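Local coordinates for peptide ABC transporter, peptide-binding protein (Thermus thermophilus, PDB 2D5W) that binds oligopeptides, captured here with a pentapeptide, and probably delivers them to an ABC transporter for uptake across the membrane, at residues Pro55-Glu60 with Asn231-Pro236; Gly67-Thr72 with Leu81-Thr86; Phe106-Gly111 with Ile153-Pro158; Phe141-Tyr146 with Ala518-Asp523. All blocks are in the same frame, centred on the assembly; numbering follows the deposited sequence.

Contact 1: residues Pro55-Glu60 with Asn231-Pro236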
loop_
_atom_site.group_PDB
_atom_site.type_symbol
_atom_site.label_atom_id
_atom_site.label_comp_id
_atom_site.label_asym_id
_atom_site.label_seq_id
_atom_site.Cartn_x
_atom_site.Cartn_y
_atom_site.Cartn_z
ATOM N N PRO A 55 -5.355 22.215 -1.363
ATOM C CA PRO A 55 -5.049 22.281 -2.790
ATOM C C PRO A 55 -3.571 22.209 -3.138
ATOM O O PRO A 55 -2.739 22.804 -2.464
ATOM C CB PRO A 55 -5.678 23.605 -3.209
ATOM C CG PRO A 55 -5.450 24.464 -2.006
ATOM C CD PRO A 55 -5.746 23.536 -0.836
ATOM N N VAL A 56 -3.253 21.446 -4.179
ATOM C CA VAL A 56 -1.881 21.356 -4.652
ATOM C C VAL A 56 -1.922 21.819 -6.109
ATOM O O VAL A 56 -1.778 23.016 -6.360
ATOM C CB VAL A 56 -1.297 19.927 -4.500
ATOM C CG1 VAL A 56 0.139 19.891 -5.023
ATOM C CG2 VAL A 56 -1.317 19.524 -3.023
ATOM N N LEU A 57 -2.151 20.927 -7.067
ATOM C CA LEU A 57 -2.210 21.382 -8.454
ATOM C C LEU A 57 -3.581 21.932 -8.851
ATOM O O LEU A 57 -3.730 22.494 -9.937
ATOM C CB LEU A 57 -1.768 20.276 -9.416
ATOM C CG LEU A 57 -0.288 19.892 -9.284
ATOM C CD1 LEU A 57 0.094 18.934 -10.400
ATOM C CD2 LEU A 57 0.584 21.141 -9.339
ATOM N N ALA A 58 -4.573 21.764 -7.979
ATOM C CA ALA A 58 -5.913 22.304 -8.218
ATOM C C ALA A 58 -5.977 23.648 -7.487
ATOM O O ALA A 58 -5.203 23.893 -6.563
ATOM C CB ALA A 58 -6.975 21.358 -7.678
ATOM N N THR A 59 -6.903 24.512 -7.892
ATOM C CA THR A 59 -7.027 25.838 -7.287
ATOM C C THR A 59 -7.614 25.864 -5.883
ATOM O O THR A 59 -7.269 26.731 -5.079
ATOM C CB THR A 59 -7.892 26.761 -8.151
ATOM O OG1 THR A 59 -9.199 26.191 -8.279
ATOM C CG2 THR A 59 -7.275 26.942 -9.532
ATOM N N GLU A 60 -8.514 24.932 -5.591
ATOM C CA GLU A 60 -9.134 24.897 -4.277
ATOM C C GLU A 60 -9.864 23.591 -4.027
ATOM O O GLU A 60 -10.269 22.894 -4.959
ATOM C CB GLU A 60 -10.108 26.072 -4.117
ATOM C CG GLU A 60 -11.264 26.073 -5.097
ATOM C CD GLU A 60 -12.231 27.223 -4.857
ATOM O OE1 GLU A 60 -13.212 27.343 -5.617
ATOM O OE2 GLU A 60 -12.011 28.006 -3.909
ATOM N N ASN A 231 9.305 23.700 -12.952
ATOM C CA ASN A 231 7.966 23.901 -13.490
ATOM C C ASN A 231 6.848 23.686 -12.467
ATOM O O ASN A 231 5.695 24.023 -12.731
ATOM C CB ASN A 231 7.757 23.003 -14.712
ATOM C CG ASN A 231 8.612 23.427 -15.894
ATOM O OD1 ASN A 231 8.526 24.564 -16.356
ATOM N ND2 ASN A 231 9.443 22.518 -16.385
ATOM N N PHE A 232 7.183 23.127 -11.307
ATOM C CA PHE A 232 6.194 22.905 -10.249
ATOM C C PHE A 232 5.821 24.306 -9.746
ATOM O O PHE A 232 6.687 25.073 -9.335
ATOM C CB PHE A 232 6.809 22.065 -9.128
ATOM C CG PHE A 232 5.847 21.724 -8.031
ATOM C CD1 PHE A 232 4.785 20.855 -8.258
ATOM C CD2 PHE A 232 5.991 22.293 -6.773
ATOM C CE1 PHE A 232 3.882 20.559 -7.241
ATOM C CE2 PHE A 232 5.094 22.002 -5.754
ATOM C CZ PHE A 232 4.038 21.136 -5.989
ATOM N N PRO A 233 4.522 24.649 -9.755
ATOM C CA PRO A 233 4.029 25.963 -9.326
ATOM C C PRO A 233 3.956 26.369 -7.859
ATOM O O PRO A 233 3.914 27.564 -7.560
ATOM C CB PRO A 233 2.660 26.030 -9.984
ATOM C CG PRO A 233 2.179 24.637 -9.817
ATOM C CD PRO A 233 3.400 23.804 -10.204
ATOM N N ILE A 234 3.914 25.410 -6.941
ATOM C CA ILE A 234 3.825 25.771 -5.531
ATOM C C ILE A 234 5.206 26.110 -4.990
ATOM O O ILE A 234 6.077 25.245 -4.884
ATOM C CB ILE A 234 3.214 24.632 -4.691
ATOM C CG1 ILE A 234 1.930 24.123 -5.355
ATOM C CG2 ILE A 234 2.922 25.130 -3.280
ATOM C CD1 ILE A 234 0.883 25.191 -5.603
ATOM N N LYS A 235 5.403 27.382 -4.663
ATOM C CA LYS A 235 6.681 27.840 -4.140
ATOM C C LYS A 235 6.610 27.947 -2.621
ATOM O O LYS A 235 5.676 28.532 -2.072
ATOM C CB LYS A 235 7.042 29.199 -4.744
ATOM C CG LYS A 235 6.919 29.260 -6.263
ATOM C CD LYS A 235 7.813 28.243 -6.961
ATOM C CE LYS A 235 7.659 28.329 -8.474
ATOM N NZ LYS A 235 8.524 27.352 -9.195
ATOM N N PRO A 236 7.593 27.364 -1.919
ATOM C CA PRO A 236 7.634 27.402 -0.456
ATOM C C PRO A 236 7.963 28.808 0.037
ATOM O O PRO A 236 8.530 29.612 -0.702
ATOM C CB PRO A 236 8.728 26.394 -0.124
ATOM C CG PRO A 236 9.678 26.568 -1.259
ATOM C CD PRO A 236 8.756 26.638 -2.459
#
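V56 and L57 face F232, P233 and I234 across two irregular loops whose backbones stay well apart, the nearest alpha carbons being those of V56 and I234 at 7.3 Å. Mostly side chains bridge that distance. L57 reaches across with one methyl, CD2, which rests 3.9 Å from CG of P233 and 4.0 Å from CE1 of F232, so that a single branch is shared by a proline ring and an aromatic ring. The F232 ring gets there because its CG stands anti to the backbone N (chi1 -177°), carrying the ring out from its own loop. V56 meets the same ring at its edge, CG1 lying near the ring plane 4.2 Å from CZ. Beside them I234 extends CD1 to 3.5 Å from the carbonyl O of V56, an apolar methyl against a backbone oxygen. On its own loop, K235 folds back and gives NZ to the carbonyl O of F232 at 2.9 Å. The contact thus joins the loop after strand 53-55 to the loop between strands 223-228 and 246-251 by van der Waals packing. W580 meets the F232 ring, Y156 packs on L57, and A58 and T59 continue the 55-60 loop onto strand 78-86.

Contact 2: residues Gly67-Thr72 with Leu81-Thr86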
loop_
_atom_site.group_PDB
_atom_site.type_symbol
_atom_site.label_atom_id
_atom_site.label_comp_id
_atom_site.label_asym_id
_atom_site.label_seq_id
_atom_site.Cartn_x
_atom_site.Cartn_y
_atom_site.Cartn_z
ATOM N N GLY A 67 -19.925 25.328 -3.722
ATOM C CA GLY A 67 -20.649 24.776 -4.856
ATOM C C GLY A 67 -19.903 23.816 -5.762
ATOM O O GLY A 67 -20.417 23.444 -6.818
ATOM N N ARG A 68 -18.699 23.410 -5.373
ATOM C CA ARG A 68 -17.930 22.483 -6.196
ATOM C C ARG A 68 -18.326 21.030 -5.950
ATOM O O ARG A 68 -17.939 20.138 -6.704
ATOM C CB ARG A 68 -16.430 22.681 -5.972
ATOM C CG ARG A 68 -15.862 23.915 -6.659
ATOM C CD ARG A 68 -14.393 24.095 -6.313
ATOM N NE ARG A 68 -13.773 25.198 -7.046
ATOM C CZ ARG A 68 -13.359 25.131 -8.309
ATOM N NH1 ARG A 68 -12.810 26.196 -8.878
ATOM N NH2 ARG A 68 -13.476 24.004 -9.001
ATOM N N LEU A 69 -19.086 20.792 -4.885
ATOM C CA LEU A 69 -19.578 19.452 -4.588
ATOM C C LEU A 69 -21.094 19.467 -4.714
ATOM O O LEU A 69 -21.756 20.384 -4.219
ATOM C CB LEU A 69 -19.213 19.009 -3.169
ATOM C CG LEU A 69 -17.760 18.693 -2.812
ATOM C CD1 LEU A 69 -17.721 18.184 -1.379
ATOM C CD2 LEU A 69 -17.187 17.645 -3.761
ATOM N N ARG A 70 -21.638 18.461 -5.387
ATOM C CA ARG A 70 -23.082 18.341 -5.554
ATOM C C ARG A 70 -23.497 16.902 -5.295
ATOM O O ARG A 70 -23.016 15.977 -5.951
ATOM C CB ARG A 70 -23.506 18.747 -6.968
ATOM C CG ARG A 70 -23.404 20.236 -7.256
ATOM C CD ARG A 70 -23.811 20.535 -8.690
ATOM N NE ARG A 70 -22.918 19.884 -9.645
ATOM C CZ ARG A 70 -21.666 20.264 -9.880
ATOM N NH1 ARG A 70 -20.929 19.604 -10.763
ATOM N NH2 ARG A 70 -21.154 21.310 -9.246
ATOM N N VAL A 71 -24.384 16.719 -4.324
ATOM C CA VAL A 71 -24.874 15.393 -3.979
ATOM C C VAL A 71 -26.346 15.304 -4.345
ATOM O O VAL A 71 -27.156 16.117 -3.897
ATOM C CB VAL A 71 -24.728 15.112 -2.469
ATOM C CG1 VAL A 71 -25.288 13.734 -2.142
ATOM C CG2 VAL A 71 -23.271 15.204 -2.060
ATOM N N THR A 72 -26.692 14.323 -5.169
ATOM C CA THR A 72 -28.076 14.142 -5.577
ATOM C C THR A 72 -28.559 12.747 -5.202
ATOM O O THR A 72 -27.814 11.772 -5.295
ATOM C CB THR A 72 -28.243 14.348 -7.098
ATOM O OG1 THR A 72 -27.382 13.450 -7.804
ATOM C CG2 THR A 72 -27.892 15.778 -7.480
ATOM N N LEU A 81 -22.431 11.744 -6.573
ATOM C CA LEU A 81 -21.588 12.840 -6.124
ATOM C C LEU A 81 -20.832 13.408 -7.312
ATOM O O LEU A 81 -20.237 12.658 -8.090
ATOM C CB LEU A 81 -20.570 12.370 -5.080
ATOM C CG LEU A 81 -19.472 13.398 -4.774
ATOM C CD1 LEU A 81 -20.070 14.602 -4.055
ATOM C CD2 LEU A 81 -18.384 12.758 -3.928
ATOM N N GLU A 82 -20.879 14.728 -7.460
ATOM C CA GLU A 82 -20.144 15.407 -8.521
ATOM C C GLU A 82 -19.150 16.321 -7.824
ATOM O O GLU A 82 -19.492 17.022 -6.869
ATOM C CB GLU A 82 -21.078 16.212 -9.431
ATOM C CG GLU A 82 -21.978 15.334 -10.290
ATOM C CD GLU A 82 -22.607 16.078 -11.453
ATOM O OE1 GLU A 82 -23.347 15.437 -12.230
ATOM O OE2 GLU A 82 -22.363 17.296 -11.596
ATOM N N MET A 83 -17.912 16.297 -8.304
ATOM C CA MET A 83 -16.838 17.085 -7.722
ATOM C C MET A 83 -16.115 17.905 -8.789
ATOM O O MET A 83 -15.425 17.345 -9.641
ATOM C CB MET A 83 -15.858 16.136 -7.039
ATOM C CG MET A 83 -14.620 16.788 -6.480
ATOM S SD MET A 83 -13.460 15.529 -5.945
ATOM C CE MET A 83 -14.277 15.024 -4.508
ATOM N N ASP A 84 -16.270 19.225 -8.731
ATOM C CA ASP A 84 -15.645 20.129 -9.699
ATOM C C ASP A 84 -14.229 20.511 -9.300
ATOM O O ASP A 84 -14.005 21.085 -8.233
ATOM C CB ASP A 84 -16.452 21.422 -9.838
ATOM C CG ASP A 84 -17.844 21.201 -10.390
ATOM O OD1 ASP A 84 -18.667 22.134 -10.263
ATOM O OD2 ASP A 84 -18.120 20.122 -10.953
ATOM N N ILE A 85 -13.281 20.216 -10.181
ATOM C CA ILE A 85 -11.881 20.535 -9.943
ATOM C C ILE A 85 -11.370 21.467 -11.033
ATOM O O ILE A 85 -11.664 21.271 -12.211
ATOM C CB ILE A 85 -11.019 19.254 -9.942
ATOM C CG1 ILE A 85 -11.477 18.336 -8.807
ATOM C CG2 ILE A 85 -9.537 19.611 -9.812
ATOM C CD1 ILE A 85 -10.740 17.019 -8.732
ATOM N N THR A 86 -10.626 22.490 -10.625
ATOM C CA THR A 86 -10.038 23.434 -11.565
ATOM C C THR A 86 -8.523 23.300 -11.451
ATOM O O THR A 86 -7.955 23.488 -10.375
ATOM C CB THR A 86 -10.433 24.893 -11.243
ATOM O OG1 THR A 86 -11.858 25.029 -11.283
ATOM C CG2 THR A 86 -9.816 25.848 -12.256
#
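A beta hairpin, strands 69-75 and 78-86, forms one border of a four-stranded antiparallel sheet, and here R68 to V71 pair with D84 to L81. R70 and E82 are a hydrogen-bonded pair, linked by R70 N to E82 O at 3.0 Å and E82 N to R70 O at 2.9 Å; L69-M83 and V71-L81 are non-hydrogen-bonded pairs. On the face of these last four residues L69 CD2 lies 3.8 Å from M83 CG, the side chains alongside each other.

The other face carries charge. R70, its chain bent at chi3 (-63°), turns the guanidinium over the neighbouring strand and grips D84 end-on, NH2 to OD1 at 2.8 Å and NH1 to OD2 at 2.9 Å. NH1 also reaches the anti lone pair of E82 OE2 at 2.8 Å, the guanidinium nearly perpendicular (89°) to that carboxylate; R70 NE meets the same oxygen at a longer 3.3 Å. An alanine here would remove the guanidinium and is likely to leave E82 and D84 as neighbouring negative charges without a shared counterion. R68, extended, directs NH1 and NH2 to OG1 of T86, with NH1 at 2.8 Å, while its NE pairs with E60.

R130, T138 and N136 add partners to E82, D84 and T86, respectively. Bonds from NE, NH1 and NH2 would restrict rotation of the R70 guanidinium, and the compensated charges are consistent with carboxylates that stay ionised.

Contact 3: residues Phe106-Gly111 with Ile153-Pro158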
loop_
_atom_site.group_PDB
_atom_site.type_symbol
_atom_site.label_atom_id
_atom_site.label_comp_id
_atom_site.label_asym_id
_atom_site.label_seq_id
_atom_site.Cartn_x
_atom_site.Cartn_y
_atom_site.Cartn_z
ATOM N N PHE A 106 -7.161 11.089 -20.420
ATOM C CA PHE A 106 -6.260 9.991 -20.740
ATOM C C PHE A 106 -6.203 8.990 -19.584
ATOM O O PHE A 106 -6.343 7.786 -19.790
ATOM C CB PHE A 106 -4.868 10.548 -21.049
ATOM C CG PHE A 106 -3.816 9.496 -21.197
ATOM C CD1 PHE A 106 -3.930 8.507 -22.170
ATOM C CD2 PHE A 106 -2.716 9.481 -20.351
ATOM C CE1 PHE A 106 -2.961 7.515 -22.293
ATOM C CE2 PHE A 106 -1.741 8.491 -20.466
ATOM C CZ PHE A 106 -1.866 7.509 -21.437
ATOM N N TYR A 107 -6.007 9.497 -18.370
ATOM C CA TYR A 107 -5.959 8.655 -17.177
ATOM C C TYR A 107 -7.221 7.786 -17.099
ATOM O O TYR A 107 -7.146 6.575 -16.870
ATOM C CB TYR A 107 -5.862 9.550 -15.938
ATOM C CG TYR A 107 -5.882 8.825 -14.610
ATOM C CD1 TYR A 107 -4.703 8.371 -14.019
ATOM C CD2 TYR A 107 -7.083 8.610 -13.935
ATOM C CE1 TYR A 107 -4.724 7.723 -12.787
ATOM C CE2 TYR A 107 -7.113 7.961 -12.704
ATOM C CZ TYR A 107 -5.932 7.523 -12.137
ATOM O OH TYR A 107 -5.958 6.889 -10.916
ATOM N N PHE A 108 -8.382 8.407 -17.289
ATOM C CA PHE A 108 -9.636 7.670 -17.230
ATOM C C PHE A 108 -9.802 6.634 -18.334
ATOM O O PHE A 108 -10.341 5.554 -18.093
ATOM C CB PHE A 108 -10.829 8.632 -17.219
ATOM C CG PHE A 108 -11.243 9.049 -15.840
ATOM C CD1 PHE A 108 -10.555 10.050 -15.163
ATOM C CD2 PHE A 108 -12.280 8.386 -15.188
ATOM C CE1 PHE A 108 -10.889 10.386 -13.852
ATOM C CE2 PHE A 108 -12.620 8.713 -13.878
ATOM C CZ PHE A 108 -11.925 9.712 -13.208
ATOM N N GLU A 109 -9.337 6.945 -19.537
ATOM C CA GLU A 109 -9.463 5.994 -20.631
ATOM C C GLU A 109 -8.672 4.719 -20.337
ATOM O O GLU A 109 -9.141 3.611 -20.598
ATOM C CB GLU A 109 -8.979 6.625 -21.933
ATOM C CG GLU A 109 -9.223 5.770 -23.158
ATOM C CD GLU A 109 -8.944 6.521 -24.440
ATOM O OE1 GLU A 109 -9.742 7.416 -24.793
ATOM O OE2 GLU A 109 -7.924 6.224 -25.087
ATOM N N VAL A 110 -7.473 4.871 -19.785
ATOM C CA VAL A 110 -6.648 3.714 -19.464
ATOM C C VAL A 110 -7.271 2.908 -18.319
ATOM O O VAL A 110 -7.349 1.682 -18.386
ATOM C CB VAL A 110 -5.208 4.153 -19.101
ATOM C CG1 VAL A 110 -4.366 2.939 -18.715
ATOM C CG2 VAL A 110 -4.578 4.872 -20.291
ATOM N N GLY A 111 -7.737 3.594 -17.280
ATOM C CA GLY A 111 -8.344 2.893 -16.161
ATOM C C GLY A 111 -9.627 2.173 -16.538
ATOM O O GLY A 111 -9.959 1.141 -15.952
ATOM N N ILE A 153 -6.278 13.440 -4.368
ATOM C CA ILE A 153 -7.000 13.217 -5.613
ATOM C C ILE A 153 -5.971 13.435 -6.707
ATOM O O ILE A 153 -5.485 14.549 -6.903
ATOM C CB ILE A 153 -8.155 14.223 -5.812
ATOM C CG1 ILE A 153 -9.161 14.101 -4.664
ATOM C CG2 ILE A 153 -8.838 13.974 -7.154
ATOM C CD1 ILE A 153 -9.807 12.739 -4.548
ATOM N N ASN A 154 -5.621 12.357 -7.393
ATOM C CA ASN A 154 -4.648 12.403 -8.465
ATOM C C ASN A 154 -5.197 11.515 -9.564
ATOM O O ASN A 154 -5.047 10.292 -9.526
ATOM C CB ASN A 154 -3.295 11.881 -7.971
ATOM C CG ASN A 154 -2.205 11.995 -9.018
ATOM O OD1 ASN A 154 -1.019 11.868 -8.713
ATOM N ND2 ASN A 154 -2.601 12.229 -10.264
ATOM N N THR A 155 -5.874 12.133 -10.520
ATOM C CA THR A 155 -6.457 11.395 -11.628
ATOM C C THR A 155 -5.995 11.949 -12.972
ATOM O O THR A 155 -6.790 12.490 -13.738
ATOM C CB THR A 155 -8.000 11.434 -11.567
ATOM O OG1 THR A 155 -8.441 12.796 -11.544
ATOM C CG2 THR A 155 -8.504 10.721 -10.316
ATOM N N TYR A 156 -4.704 11.820 -13.257
ATOM C CA TYR A 156 -4.170 12.290 -14.527
ATOM C C TYR A 156 -2.819 11.641 -14.807
ATOM O O TYR A 156 -2.146 11.153 -13.897
ATOM C CB TYR A 156 -4.054 13.824 -14.532
ATOM C CG TYR A 156 -2.937 14.387 -13.688
ATOM C CD1 TYR A 156 -1.775 14.881 -14.278
ATOM C CD2 TYR A 156 -3.036 14.423 -12.299
ATOM C CE1 TYR A 156 -0.739 15.399 -13.506
ATOM C CE2 TYR A 156 -2.005 14.936 -11.518
ATOM C CZ TYR A 156 -0.860 15.421 -12.129
ATOM O OH TYR A 156 0.169 15.926 -11.366
ATOM N N ALA A 157 -2.444 11.621 -16.080
ATOM C CA ALA A 157 -1.179 11.042 -16.528
ATOM C C ALA A 157 -0.784 11.844 -17.766
ATOM O O ALA A 157 -1.646 12.435 -18.419
ATOM C CB ALA A 157 -1.363 9.565 -16.866
ATOM N N PRO A 158 0.514 11.863 -18.119
ATOM C CA PRO A 158 0.952 12.636 -19.291
ATOM C C PRO A 158 0.570 12.092 -20.659
ATOM O O PRO A 158 1.284 11.273 -21.243
ATOM C CB PRO A 158 2.459 12.724 -19.095
ATOM C CG PRO A 158 2.780 11.403 -18.455
ATOM C CD PRO A 158 1.656 11.208 -17.455
#
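Y107 turns its CG anti to the backbone N (chi1 177°), laying the phenol ring against the T155-Y156 backbone, and F106 takes the same setting (chi1 172°) to reach A157 one step further along. The Y107 ring lies with one face on the extended chain: T155 CA stands 3.7 Å from its centroid, 15° off the ring normal, a CH-pi contact displaced toward the rim. The peptide that follows covers the inner end of this face, with Y156 N and T155 C each 3.5 Å from CG of Y107. A leucine in place of Y107 would lack the broad flat face and would probably leave the T155-Y156 peptide less closely covered.

Two phenylalanines complete the contact. F106 brings CD2 to 3.7 Å from CB of A157, while the carbonyl O of A157 approaches the edge of the same ring near its plane. F108, on the other side of Y107 in sequence, sets CE1 3.8 Å from CB of T155. Y156 turns its own side chain away from the helix, and its OH bonds to the carbonyl O of A42 and to OG of S210.

Helix 101-112 is thereby packed on the segment leading into helix 159-173, with P158 as N-cap. W166 of that second helix meets F106 edge-to-face, and F108 continues onto V127 and V129 of strand 127-131 and L139 of strand 136-141.

Contact 4: residues Phe141-Tyr146 with Ala518-Asp523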
loop_
_atom_site.group_PDB
_atom_site.type_symbol
_atom_site.label_atom_id
_atom_site.label_comp_id
_atom_site.label_asym_id
_atom_site.label_seq_id
_atom_site.Cartn_x
_atom_site.Cartn_y
_atom_site.Cartn_z
ATOM N N PHE A 141 -19.181 10.275 -9.110
ATOM C CA PHE A 141 -19.212 9.002 -8.396
ATOM C C PHE A 141 -20.664 8.572 -8.230
ATOM O O PHE A 141 -21.459 9.278 -7.607
ATOM C CB PHE A 141 -18.583 9.132 -7.004
ATOM C CG PHE A 141 -17.224 9.782 -6.993
ATOM C CD1 PHE A 141 -17.093 11.156 -7.165
ATOM C CD2 PHE A 141 -16.078 9.022 -6.786
ATOM C CE1 PHE A 141 -15.840 11.768 -7.129
ATOM C CE2 PHE A 141 -14.818 9.624 -6.748
ATOM C CZ PHE A 141 -14.701 10.997 -6.920
ATOM N N GLU A 142 -21.013 7.416 -8.782
ATOM C CA GLU A 142 -22.377 6.917 -8.666
ATOM C C GLU A 142 -22.410 5.391 -8.707
ATOM O O GLU A 142 -22.081 4.783 -9.723
ATOM C CB GLU A 142 -23.249 7.483 -9.790
ATOM C CG GLU A 142 -24.714 7.087 -9.666
ATOM C CD GLU A 142 -25.575 7.635 -10.785
ATOM O OE1 GLU A 142 -25.646 8.872 -10.932
ATOM O OE2 GLU A 142 -26.185 6.824 -11.514
ATOM N N PRO A 143 -22.796 4.753 -7.590
ATOM C CA PRO A 143 -23.188 5.401 -6.336
ATOM C C PRO A 143 -21.974 5.968 -5.608
ATOM O O PRO A 143 -20.861 5.455 -5.750
ATOM C CB PRO A 143 -23.849 4.268 -5.559
ATOM C CG PRO A 143 -23.033 3.085 -5.973
ATOM C CD PRO A 143 -22.888 3.286 -7.469
ATOM N N ALA A 144 -22.190 7.021 -4.831
ATOM C CA ALA A 144 -21.111 7.650 -4.085
ATOM C C ALA A 144 -20.846 6.904 -2.784
ATOM O O ALA A 144 -21.775 6.392 -2.151
ATOM C CB ALA A 144 -21.464 9.101 -3.787
ATOM N N TYR A 145 -19.573 6.839 -2.400
ATOM C CA TYR A 145 -19.162 6.188 -1.161
ATOM C C TYR A 145 -18.758 7.277 -0.174
ATOM O O TYR A 145 -18.393 8.384 -0.575
ATOM C CB TYR A 145 -17.986 5.237 -1.396
ATOM C CG TYR A 145 -18.333 3.956 -2.129
ATOM C CD1 TYR A 145 -17.366 2.971 -2.336
ATOM C CD2 TYR A 145 -19.623 3.720 -2.611
ATOM C CE1 TYR A 145 -17.673 1.788 -3.003
ATOM C CE2 TYR A 145 -19.936 2.542 -3.282
ATOM C CZ TYR A 145 -18.961 1.581 -3.474
ATOM O OH TYR A 145 -19.288 0.421 -4.140
ATOM N N TYR A 146 -18.801 6.955 1.114
ATOM C CA TYR A 146 -18.494 7.922 2.158
ATOM C C TYR A 146 -17.113 8.561 2.093
ATOM O O TYR A 146 -16.915 9.658 2.615
ATOM C CB TYR A 146 -18.684 7.272 3.536
ATOM C CG TYR A 146 -17.530 6.401 3.988
ATOM C CD1 TYR A 146 -16.545 6.905 4.837
ATOM C CD2 TYR A 146 -17.418 5.078 3.561
ATOM C CE1 TYR A 146 -15.475 6.114 5.249
ATOM C CE2 TYR A 146 -16.350 4.279 3.967
ATOM C CZ TYR A 146 -15.386 4.805 4.808
ATOM O OH TYR A 146 -14.318 4.029 5.202
ATOM N N ALA A 518 -22.009 -0.756 3.998
ATOM C CA ALA A 518 -21.292 0.172 4.858
ATOM C C ALA A 518 -20.652 1.345 4.131
ATOM O O ALA A 518 -20.683 2.465 4.628
ATOM C CB ALA A 518 -20.235 -0.573 5.661
ATOM N N VAL A 519 -20.069 1.098 2.961
ATOM C CA VAL A 519 -19.421 2.181 2.230
ATOM C C VAL A 519 -20.419 3.200 1.695
ATOM O O VAL A 519 -20.037 4.315 1.339
ATOM C CB VAL A 519 -18.542 1.655 1.064
ATOM C CG1 VAL A 519 -17.398 0.815 1.619
ATOM C CG2 VAL A 519 -19.374 0.851 0.086
ATOM N N LEU A 520 -21.693 2.815 1.645
ATOM C CA LEU A 520 -22.760 3.699 1.180
ATOM C C LEU A 520 -23.382 4.444 2.356
ATOM O O LEU A 520 -24.241 5.310 2.167
ATOM C CB LEU A 520 -23.860 2.893 0.491
ATOM C CG LEU A 520 -23.525 2.141 -0.795
ATOM C CD1 LEU A 520 -24.673 1.203 -1.137
ATOM C CD2 LEU A 520 -23.275 3.126 -1.928
ATOM N N GLU A 521 -22.965 4.096 3.569
ATOM C CA GLU A 521 -23.510 4.729 4.764
ATOM C C GLU A 521 -22.767 6.004 5.118
ATOM O O GLU A 521 -21.617 5.963 5.559
ATOM C CB GLU A 521 -23.453 3.765 5.950
ATOM C CG GLU A 521 -24.096 4.334 7.201
ATOM C CD GLU A 521 -25.530 4.767 6.956
ATOM O OE1 GLU A 521 -26.386 3.880 6.759
ATOM O OE2 GLU A 521 -25.799 5.990 6.944
ATOM N N PHE A 522 -23.423 7.144 4.939
ATOM C CA PHE A 522 -22.783 8.410 5.253
ATOM C C PHE A 522 -22.875 8.784 6.723
ATOM O O PHE A 522 -22.274 9.765 7.158
ATOM C CB PHE A 522 -23.330 9.523 4.357
ATOM C CG PHE A 522 -22.778 9.479 2.963
ATOM C CD1 PHE A 522 -23.191 8.500 2.066
ATOM C CD2 PHE A 522 -21.793 10.374 2.567
ATOM C CE1 PHE A 522 -22.627 8.411 0.792
ATOM C CE2 PHE A 522 -21.222 10.294 1.299
ATOM C CZ PHE A 522 -21.639 9.312 0.411
ATOM N N ASP A 523 -23.626 8.002 7.494
ATOM C CA ASP A 523 -23.718 8.249 8.925
ATOM C C ASP A 523 -22.567 7.471 9.560
ATOM O O ASP A 523 -22.498 6.245 9.444
ATOM C CB ASP A 523 -25.048 7.756 9.487
ATOM C CG ASP A 523 -25.119 7.905 10.988
ATOM O OD1 ASP A 523 -24.939 6.893 11.696
ATOM O OD2 ASP A 523 -25.333 9.044 11.460
#
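One backbone hydrogen bond crosses between Y146 and V519: N of Y146 donates to the carbonyl O of V519 at 2.9 Å (N-H...O angle 158°). The same oxygen also receives a CA-H...O contact from Y145, CA to O 3.2 Å, and lies at the edge of the Y146 ring.

CH-pi contacts come next. A methyl of V519, CG2, sits nearly over the centre of the Y145 ring, 3.5 Å from the centroid and 8° off the normal; with CG1 anti to the carbonyl carbon (chi1 -64°), CG2 falls between that carbon and the backbone N and is directed onto the ring. In the reverse sense the chain of Y146 supplies the CH, its CA lying 4.0 Å from the centroid of F522 over one face and toward the rim.

Apolar packing fills in the remainder. L520 uses CD2 against CB of P143 at 3.8 Å and CE2 of Y145 at 3.7 Å. A144 offers its CB to CZ of F522 at 4.2 Å.

Both tyrosine hydroxyls find partners beyond the two segments, Y145 OH with D122 and N485, Y146 OH with the carbonyl O of E474, and R126 makes a cation-pi contact with the Y145 ring. One backbone bond, CH-pi contacts and apolar packing thus hold residues 141-146 to the type I turn A518-E521 and to F522, while the hydroxyls tie them to other parts of the chain.

Contacts 1, 2 and 3 lie on the same side of the chain's centre, their centres 19 to 20 Å apart; contact 4 is centred about 15 Å from contact 2 and 29 Å from contact 1. The four-stranded antiparallel sheet connects most of them: its hairpin is contact 2, strand 136-141 runs into contact 4, and F108 of contact 3 packs on it. Contact 1 touches contact 2 through the E60-R68 salt bridge and contact 3 through L57 and Y156; L81 O bonds F141 N between contacts 2 and 4. Along the chain, contacts 2 and 3 nest within contact 1, whereas contact 4 alternates with contacts 1 and 3, tying the sheet to a much later segment.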